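Local structure of single-strand DNA-binding protein (Agrobacterium tumefaciens, 3BTP) at residues I221-D224 with K228-P231; R234-E239 with Q247-H252. The protein binds single-stranded DNA whatever its sequence and mediates nuclear uptake of the T-DNA strand during transformation of host cells. All blocks are in the same frame, centred on the assembly; numbering follows the deposited sequence.

Interaction 1 (I221-D224 with K228-P231); sequences IKLD and KLRP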
ATOM      1  N   ILE A 221     -17.210   7.007  24.417  1.00 44.98           N
ATOM      2  CA  ILE A 221     -17.151   5.663  23.846  1.00 44.42           C
ATOM      3  C   ILE A 221     -16.122   4.770  24.587  1.00 43.92           C
ATOM      4  O   ILE A 221     -14.948   5.092  24.675  1.00 43.71           O
ATOM      5  CB  ILE A 221     -16.933   5.741  22.286  1.00 44.59           C
ATOM      6  CG1 ILE A 221     -18.166   6.396  21.653  1.00 46.33           C
ATOM      7  CG2 ILE A 221     -16.676   4.365  21.668  1.00 42.10           C
ATOM      8  CD1 ILE A 221     -17.965   6.853  20.236  1.00 48.86           C
ATOM      9  N   LYS A 222     -16.586   3.626  25.074  1.00 43.17           N
ATOM     10  CA  LYS A 222     -15.732   2.671  25.756  1.00 42.96           C
ATOM     11  C   LYS A 222     -15.379   1.485  24.879  1.00 43.20           C
ATOM     12  O   LYS A 222     -16.223   0.976  24.123  1.00 42.32           O
ATOM     13  CB  LYS A 222     -16.369   2.231  27.098  1.00 43.62           C
ATOM     14  CG  LYS A 222     -16.265   3.312  28.200  1.00 43.39           C
ATOM     15  CD  LYS A 222     -17.623   3.896  28.486  1.00 46.05           C
ATOM     16  CE  LYS A 222     -17.639   4.779  29.777  1.00 49.52           C
ATOM     17  NZ  LYS A 222     -18.759   4.451  30.769  1.00 49.20           N
ATOM     18  N   LEU A 223     -14.124   1.068  24.964  1.00 44.21           N
ATOM     19  CA  LEU A 223     -13.608  -0.008  24.140  1.00 47.48           C
ATOM     20  C   LEU A 223     -14.000  -1.392  24.669  1.00 49.50           C
ATOM     21  O   LEU A 223     -14.247  -1.541  25.865  1.00 49.17           O
ATOM     22  CB  LEU A 223     -12.068   0.078  23.983  1.00 46.49           C
ATOM     23  CG  LEU A 223     -11.472   1.291  23.262  1.00 47.64           C
ATOM     24  CD1 LEU A 223      -9.926   1.173  23.151  1.00 47.38           C
ATOM     25  CD2 LEU A 223     -12.102   1.518  21.903  1.00 45.46           C
ATOM     26  N   ASP A 224     -14.027  -2.392  23.780  1.00 52.11           N
ATOM     27  CA  ASP A 224     -14.074  -3.792  24.226  1.00 55.75           C
ATOM     28  C   ASP A 224     -12.675  -4.302  24.682  1.00 57.02           C
ATOM     29  O   ASP A 224     -11.651  -3.624  24.495  1.00 56.42           O
ATOM     30  CB  ASP A 224     -14.694  -4.719  23.166  1.00 55.87           C
ATOM     31  CG  ASP A 224     -13.755  -4.995  21.987  1.00 59.11           C
ATOM     32  OD1 ASP A 224     -12.522  -5.038  22.174  1.00 60.72           O
ATOM     33  OD2 ASP A 224     -14.260  -5.184  20.848  1.00 64.28           O
ATOM     34  N   LYS A 228     -10.627  -2.556  21.268  1.00 51.64           N
ATOM     35  CA  LYS A 228     -11.189  -2.045  20.007  1.00 49.83           C
ATOM     36  C   LYS A 228     -12.624  -1.585  20.177  1.00 45.94           C
ATOM     37  O   LYS A 228     -13.254  -1.810  21.214  1.00 45.16           O
ATOM     38  CB  LYS A 228     -11.066  -3.066  18.831  1.00 50.47           C
ATOM     39  CG  LYS A 228      -9.625  -3.350  18.347  1.00 51.83           C
ATOM     40  CD  LYS A 228      -9.628  -4.395  17.193  1.00 53.26           C
ATOM     41  CE  LYS A 228      -8.209  -4.919  16.828  1.00 55.34           C
ATOM     42  NZ  LYS A 228      -8.075  -5.034  15.312  1.00 59.43           N
ATOM     43  N   LEU A 229     -13.126  -0.926  19.147  1.00 42.17           N
ATOM     44  CA  LEU A 229     -14.516  -0.540  19.118  1.00 39.84           C
ATOM     45  C   LEU A 229     -15.470  -1.741  19.233  1.00 39.95           C
ATOM     46  O   LEU A 229     -15.233  -2.766  18.616  1.00 40.65           O
ATOM     47  CB  LEU A 229     -14.787   0.273  17.860  1.00 37.82           C
ATOM     48  CG  LEU A 229     -14.192   1.669  17.945  1.00 36.94           C
ATOM     49  CD1 LEU A 229     -14.301   2.390  16.578  1.00 34.55           C
ATOM     50  CD2 LEU A 229     -14.779   2.505  19.090  1.00 29.31           C
ATOM     51  N   ARG A 230     -16.506  -1.639  20.067  1.00 39.30           N
ATOM     52  CA  ARG A 230     -17.660  -2.569  19.994  1.00 39.58           C
ATOM     53  C   ARG A 230     -18.274  -2.481  18.584  1.00 37.54           C
ATOM     54  O   ARG A 230     -18.207  -1.446  17.953  1.00 35.53           O
ATOM     55  CB  ARG A 230     -18.751  -2.210  21.007  1.00 37.66           C
ATOM     56  CG  ARG A 230     -18.288  -2.159  22.448  1.00 41.93           C
ATOM     57  CD  ARG A 230     -19.477  -1.727  23.377  1.00 43.78           C
ATOM     58  NE  ARG A 230     -20.169  -0.515  22.891  1.00 49.62           N
ATOM     59  CZ  ARG A 230     -21.495  -0.368  22.849  1.00 53.64           C
ATOM     60  NH1 ARG A 230     -22.294  -1.365  23.261  1.00 54.43           N
ATOM     61  NH2 ARG A 230     -22.031   0.773  22.394  1.00 53.68           N
ATOM     62  N   PRO A 231     -18.880  -3.582  18.097  1.00 37.39           N
ATOM     63  CA  PRO A 231     -19.530  -3.524  16.797  1.00 37.26           C
ATOM     64  C   PRO A 231     -20.610  -2.447  16.719  1.00 37.62           C
ATOM     65  O   PRO A 231     -20.764  -1.834  15.679  1.00 38.11           O
ATOM     66  CB  PRO A 231     -20.128  -4.904  16.625  1.00 36.30           C
ATOM     67  CG  PRO A 231     -19.662  -5.699  17.763  1.00 37.61           C
ATOM     68  CD  PRO A 231     -18.968  -4.910  18.731  1.00 37.30           C
TER
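D224 OD1 is gripped by two backbone amides: K228 N across the contact at 3.3 Å, and N226 N within the intervening turn. The D224-N226 bond makes an Asx turn. K228 N meets OD1 from above the carboxylate plane, 57° out of it, a long but fairly straight bond. The side chain is turned back over its own backbone, CG lying between the backbone N and the carbonyl carbon (chi1 74°), and this brings OD1 back to the amides of N226 and K228. The backbone answers with a shorter bond, D224 N to K228 O at 2.7 Å. One residue thus gives and receives, and the loop closes on itself across three residues. The other carboxylate oxygen, D224 OD2, lies 3.4 Å from L229 O; both are acceptors, so the pair is a close approach and not a bond. Beside these two bonds is a small apolar patch: I221 CG2 meets L229 CD2 at 3.7 Å, the two side chains slanting across each other, and L223 CD2 comes to 4.0 Å from the same L229 methyl. R230 lays its CG near K222 O, while its NE forms a salt bridge with D233. The contact is a surface turn in the long connection between helix 186-206 and strand 235-237, with the buried L229 also packing on R234 and R249.

Interaction 2 (R234-E239 with Q247-H252); sequences RYIQTE and QKRYEH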
ATOM      1  N   ARG A 234     -18.853   1.070  15.710  1.00 35.32           N
ATOM      2  CA  ARG A 234     -17.962   1.156  14.559  1.00 36.55           C
ATOM      3  C   ARG A 234     -18.597   1.455  13.239  1.00 34.63           C
ATOM      4  O   ARG A 234     -17.983   1.168  12.239  1.00 35.53           O
ATOM      5  CB  ARG A 234     -17.021  -0.082  14.430  1.00 36.12           C
ATOM      6  CG  ARG A 234     -17.720  -1.361  14.434  1.00 41.12           C
ATOM      7  CD  ARG A 234     -16.828  -2.499  14.091  1.00 46.55           C
ATOM      8  NE  ARG A 234     -15.874  -2.788  15.158  1.00 49.37           N
ATOM      9  CZ  ARG A 234     -15.509  -4.014  15.535  1.00 51.65           C
ATOM     10  NH1 ARG A 234     -16.044  -5.112  14.948  1.00 50.01           N
ATOM     11  NH2 ARG A 234     -14.606  -4.139  16.507  1.00 50.35           N
ATOM     12  N   TYR A 235     -19.789   2.049  13.229  1.00 34.67           N
ATOM     13  CA  TYR A 235     -20.492   2.453  11.978  1.00 34.74           C
ATOM     14  C   TYR A 235     -20.923   3.889  11.958  1.00 36.93           C
ATOM     15  O   TYR A 235     -21.193   4.489  13.002  1.00 38.77           O
ATOM     16  CB  TYR A 235     -21.689   1.571  11.645  1.00 33.37           C
ATOM     17  CG  TYR A 235     -21.264   0.135  11.512  1.00 31.83           C
ATOM     18  CD1 TYR A 235     -20.831  -0.395  10.291  1.00 28.42           C
ATOM     19  CD2 TYR A 235     -21.231  -0.681  12.638  1.00 30.99           C
ATOM     20  CE1 TYR A 235     -20.367  -1.688  10.227  1.00 28.12           C
ATOM     21  CE2 TYR A 235     -20.819  -1.968  12.566  1.00 29.80           C
ATOM     22  CZ  TYR A 235     -20.387  -2.462  11.382  1.00 30.75           C
ATOM     23  OH  TYR A 235     -19.983  -3.760  11.404  1.00 34.07           O
ATOM     24  N   ILE A 236     -20.892   4.484  10.775  1.00 38.39           N
ATOM     25  CA  ILE A 236     -21.562   5.745  10.568  1.00 39.44           C
ATOM     26  C   ILE A 236     -22.755   5.408   9.683  1.00 39.52           C
ATOM     27  O   ILE A 236     -22.634   4.597   8.792  1.00 40.36           O
ATOM     28  CB  ILE A 236     -20.656   6.802   9.886  1.00 38.78           C
ATOM     29  CG1 ILE A 236     -19.570   7.283  10.842  1.00 40.52           C
ATOM     30  CG2 ILE A 236     -21.477   7.998   9.434  1.00 39.30           C
ATOM     31  CD1 ILE A 236     -20.016   7.407  12.353  1.00 41.29           C
ATOM     32  N   GLN A 237     -23.894   6.020   9.969  1.00 40.14           N
ATOM     33  CA  GLN A 237     -25.117   5.891   9.190  1.00 39.74           C
ATOM     34  C   GLN A 237     -25.248   7.067   8.239  1.00 39.10           C
ATOM     35  O   GLN A 237     -25.183   8.238   8.640  1.00 37.89           O
ATOM     36  CB  GLN A 237     -26.321   5.885  10.166  1.00 41.82           C
ATOM     37  CG  GLN A 237     -27.711   5.633   9.538  1.00 42.26           C
ATOM     38  CD  GLN A 237     -27.820   4.260   9.006  1.00 41.92           C
ATOM     39  OE1 GLN A 237     -27.755   3.317   9.767  1.00 46.68           O
ATOM     40  NE2 GLN A 237     -27.932   4.118   7.678  1.00 42.49           N
ATOM     41  N   THR A 238     -25.381   6.754   6.962  1.00 38.51           N
ATOM     42  CA  THR A 238     -25.802   7.763   6.034  1.00 39.36           C
ATOM     43  C   THR A 238     -27.356   7.757   5.970  1.00 39.66           C
ATOM     44  O   THR A 238     -28.039   6.725   6.224  1.00 38.92           O
ATOM     45  CB  THR A 238     -25.170   7.631   4.546  1.00 39.14           C
ATOM     46  OG1 THR A 238     -25.673   6.466   3.902  1.00 37.88           O
ATOM     47  CG2 THR A 238     -23.656   7.612   4.503  1.00 38.92           C
ATOM     48  N   GLU A 239     -27.908   8.895   5.571  1.00 40.66           N
ATOM     49  CA  GLU A 239     -29.357   8.966   5.389  1.00 42.37           C
ATOM     50  C   GLU A 239     -29.902   8.054   4.296  1.00 42.12           C
ATOM     51  O   GLU A 239     -30.941   7.416   4.505  1.00 42.74           O
ATOM     52  CB  GLU A 239     -29.837  10.385   5.128  1.00 42.45           C
ATOM     53  CG  GLU A 239     -31.243  10.345   4.613  1.00 46.32           C
ATOM     54  CD  GLU A 239     -31.925  11.661   4.632  1.00 53.72           C
ATOM     55  OE1 GLU A 239     -31.576  12.507   5.505  1.00 56.74           O
ATOM     56  OE2 GLU A 239     -32.823  11.836   3.764  1.00 56.05           O
ATOM     57  N   GLN A 247     -12.674   2.790  11.699  1.00 24.49           N
ATOM     58  CA  GLN A 247     -11.599   2.254  12.499  1.00 22.94           C
ATOM     59  C   GLN A 247     -11.539   2.826  13.951  1.00 22.17           C
ATOM     60  O   GLN A 247     -11.165   2.125  14.912  1.00 22.15           O
ATOM     61  CB  GLN A 247     -10.306   2.562  11.677  1.00 23.23           C
ATOM     62  CG  GLN A 247      -9.143   1.706  11.968  1.00 26.37           C
ATOM     63  CD  GLN A 247      -9.489   0.220  11.939  1.00 31.34           C
ATOM     64  OE1 GLN A 247     -10.401  -0.244  11.218  1.00 37.97           O
ATOM     65  NE2 GLN A 247      -8.775  -0.511  12.688  1.00 28.89           N
ATOM     66  N   LYS A 248     -11.950   4.079  14.125  1.00 20.67           N
ATOM     67  CA  LYS A 248     -11.676   4.801  15.343  1.00 20.55           C
ATOM     68  C   LYS A 248     -12.678   5.917  15.469  1.00 21.90           C
ATOM     69  O   LYS A 248     -13.040   6.537  14.427  1.00 21.76           O
ATOM     70  CB  LYS A 248     -10.288   5.419  15.290  1.00 20.16           C
ATOM     71  CG  LYS A 248      -9.909   6.215  16.515  1.00 17.96           C
ATOM     72  CD  LYS A 248      -8.401   6.396  16.534  1.00 18.44           C
ATOM     73  CE  LYS A 248      -7.930   7.305  17.648  1.00 21.17           C
ATOM     74  NZ  LYS A 248      -6.449   7.016  17.739  1.00 22.32           N
ATOM     75  N   ARG A 249     -13.093   6.170  16.727  1.00 21.91           N
ATOM     76  CA  ARG A 249     -14.007   7.262  17.123  1.00 24.97           C
ATOM     77  C   ARG A 249     -13.290   8.476  17.626  1.00 24.46           C
ATOM     78  O   ARG A 249     -12.673   8.448  18.674  1.00 25.42           O
ATOM     79  CB  ARG A 249     -15.008   6.796  18.186  1.00 24.96           C
ATOM     80  CG  ARG A 249     -15.716   5.520  17.678  1.00 31.35           C
ATOM     81  CD  ARG A 249     -16.564   5.818  16.468  1.00 35.44           C
ATOM     82  NE  ARG A 249     -17.588   6.748  16.856  1.00 39.97           N
ATOM     83  CZ  ARG A 249     -18.888   6.578  16.677  1.00 46.18           C
ATOM     84  NH1 ARG A 249     -19.351   5.491  16.057  1.00 46.27           N
ATOM     85  NH2 ARG A 249     -19.720   7.531  17.116  1.00 48.32           N
ATOM     86  N   TYR A 250     -13.399   9.540  16.854  1.00 24.56           N
ATOM     87  CA  TYR A 250     -12.669  10.761  17.113  1.00 26.16           C
ATOM     88  C   TYR A 250     -13.642  11.745  17.726  1.00 26.45           C
ATOM     89  O   TYR A 250     -14.804  11.756  17.341  1.00 28.23           O
ATOM     90  CB  TYR A 250     -12.110  11.343  15.789  1.00 24.60           C
ATOM     91  CG  TYR A 250     -11.004  10.547  15.139  1.00 22.32           C
ATOM     92  CD1 TYR A 250      -9.718  10.637  15.602  1.00 23.07           C
ATOM     93  CD2 TYR A 250     -11.256   9.681  14.042  1.00 21.85           C
ATOM     94  CE1 TYR A 250      -8.678   9.912  14.999  1.00 19.22           C
ATOM     95  CE2 TYR A 250     -10.201   8.938  13.428  1.00 19.02           C
ATOM     96  CZ  TYR A 250      -8.932   9.092  13.918  1.00 20.34           C
ATOM     97  OH  TYR A 250      -7.875   8.389  13.375  1.00 21.61           O
ATOM     98  N   GLU A 251     -13.162  12.578  18.656  1.00 28.06           N
ATOM     99  CA  GLU A 251     -13.942  13.672  19.197  1.00 28.40           C
ATOM    100  C   GLU A 251     -14.420  14.651  18.094  1.00 28.61           C
ATOM    101  O   GLU A 251     -15.512  15.163  18.173  1.00 29.62           O
ATOM    102  CB  GLU A 251     -13.123  14.444  20.205  1.00 29.88           C
ATOM    103  CG  GLU A 251     -13.890  15.688  20.684  1.00 32.85           C
ATOM    104  CD  GLU A 251     -13.269  16.382  21.862  1.00 41.65           C
ATOM    105  OE1 GLU A 251     -12.157  15.980  22.324  1.00 45.68           O
ATOM    106  OE2 GLU A 251     -13.909  17.360  22.345  1.00 46.93           O
ATOM    107  N   HIS A 252     -13.582  14.949  17.102  1.00 28.15           N
ATOM    108  CA  HIS A 252     -13.938  15.811  15.954  1.00 27.02           C
ATOM    109  C   HIS A 252     -13.993  14.953  14.700  1.00 26.09           C
ATOM    110  O   HIS A 252     -12.975  14.794  13.956  1.00 26.96           O
ATOM    111  CB  HIS A 252     -12.877  16.914  15.817  1.00 28.11           C
ATOM    112  CG  HIS A 252     -12.655  17.679  17.089  1.00 30.06           C
ATOM    113  ND1 HIS A 252     -11.550  17.481  17.904  1.00 32.79           N
ATOM    114  CD2 HIS A 252     -13.390  18.656  17.678  1.00 30.26           C
ATOM    115  CE1 HIS A 252     -11.629  18.287  18.950  1.00 32.47           C
ATOM    116  NE2 HIS A 252     -12.734  19.015  18.831  1.00 32.55           N
TER
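R249 reaches from the loop 247-252 to the start of strand 235-237 and gives up more surface here than any other residue. Its CG stands anti to the carbonyl carbon, and two further bends, at chi2 (-66°) and chi3 (-63°), fold the chain so that the guanidinium arrives beside the backbone of R234 and Y235 and the CD1 methyl of I236. NH1 does the touching: it lies 3.7 Å from Y235 O, an approach oblique to the guanidinium plane and too long to count as a hydrogen bond. R234 N, a donor like NH1, merely lies nearby at 4.5 Å from R249 NH1. I236 covers one face of the group with its terminal methyl, CD1 sitting 4.2 Å from NH1. R234, second in buried surface, contributes mostly backbone; its CA is 6.8 Å from the CA of Q247, the nearest CA pair of the two segments. Its own guanidinium leads well away, its CZ about 11.2 Å from the CZ of R249, so the two positive groups are not thrust together. The strand itself is held by its antiparallel partner 243-245: I236 bonds to R244 through the backbone, R234 to I246 just beyond, and Y235 forms a cation-pi pair with R243. On the other segment, Y250 packs against helix 162-167, and K248 NZ hydrogen-bonds to a side chain on the chain of another protein. The chemistry is that of loose packing: R249 NH1 has a weak hydrogen bond to D233 O, and the nearby Y235 carbonyl probably adds some electrostatic balance, leaving a methyl over a cation's face and a long carbonyl approach to join loop and strand.

Overall arrangement
Interaction 1 closes before interaction 2 opens along the chain, and their centres are about 12 Å apart. They meet around R249 and L229: I221 CD1 lies 3.4 Å from R249 NE, and L229 CD2 packs 3.5 Å from R249 CG, so the folded arginine of 247-252 touches the apolar side of the 221-231 turn as well as strand 235-237. R234 adds a second junction, with its NH2 2.6 Å from L229 O. D233 touches both contacts, through a salt bridge from its carboxylate to R230 and a weak hydrogen bond from its carbonyl to R249. Both lie toward the surface, their centres about 27 Å (interaction 1) and 23 Å (interaction 2) from the centre of the chain, on the same side of it.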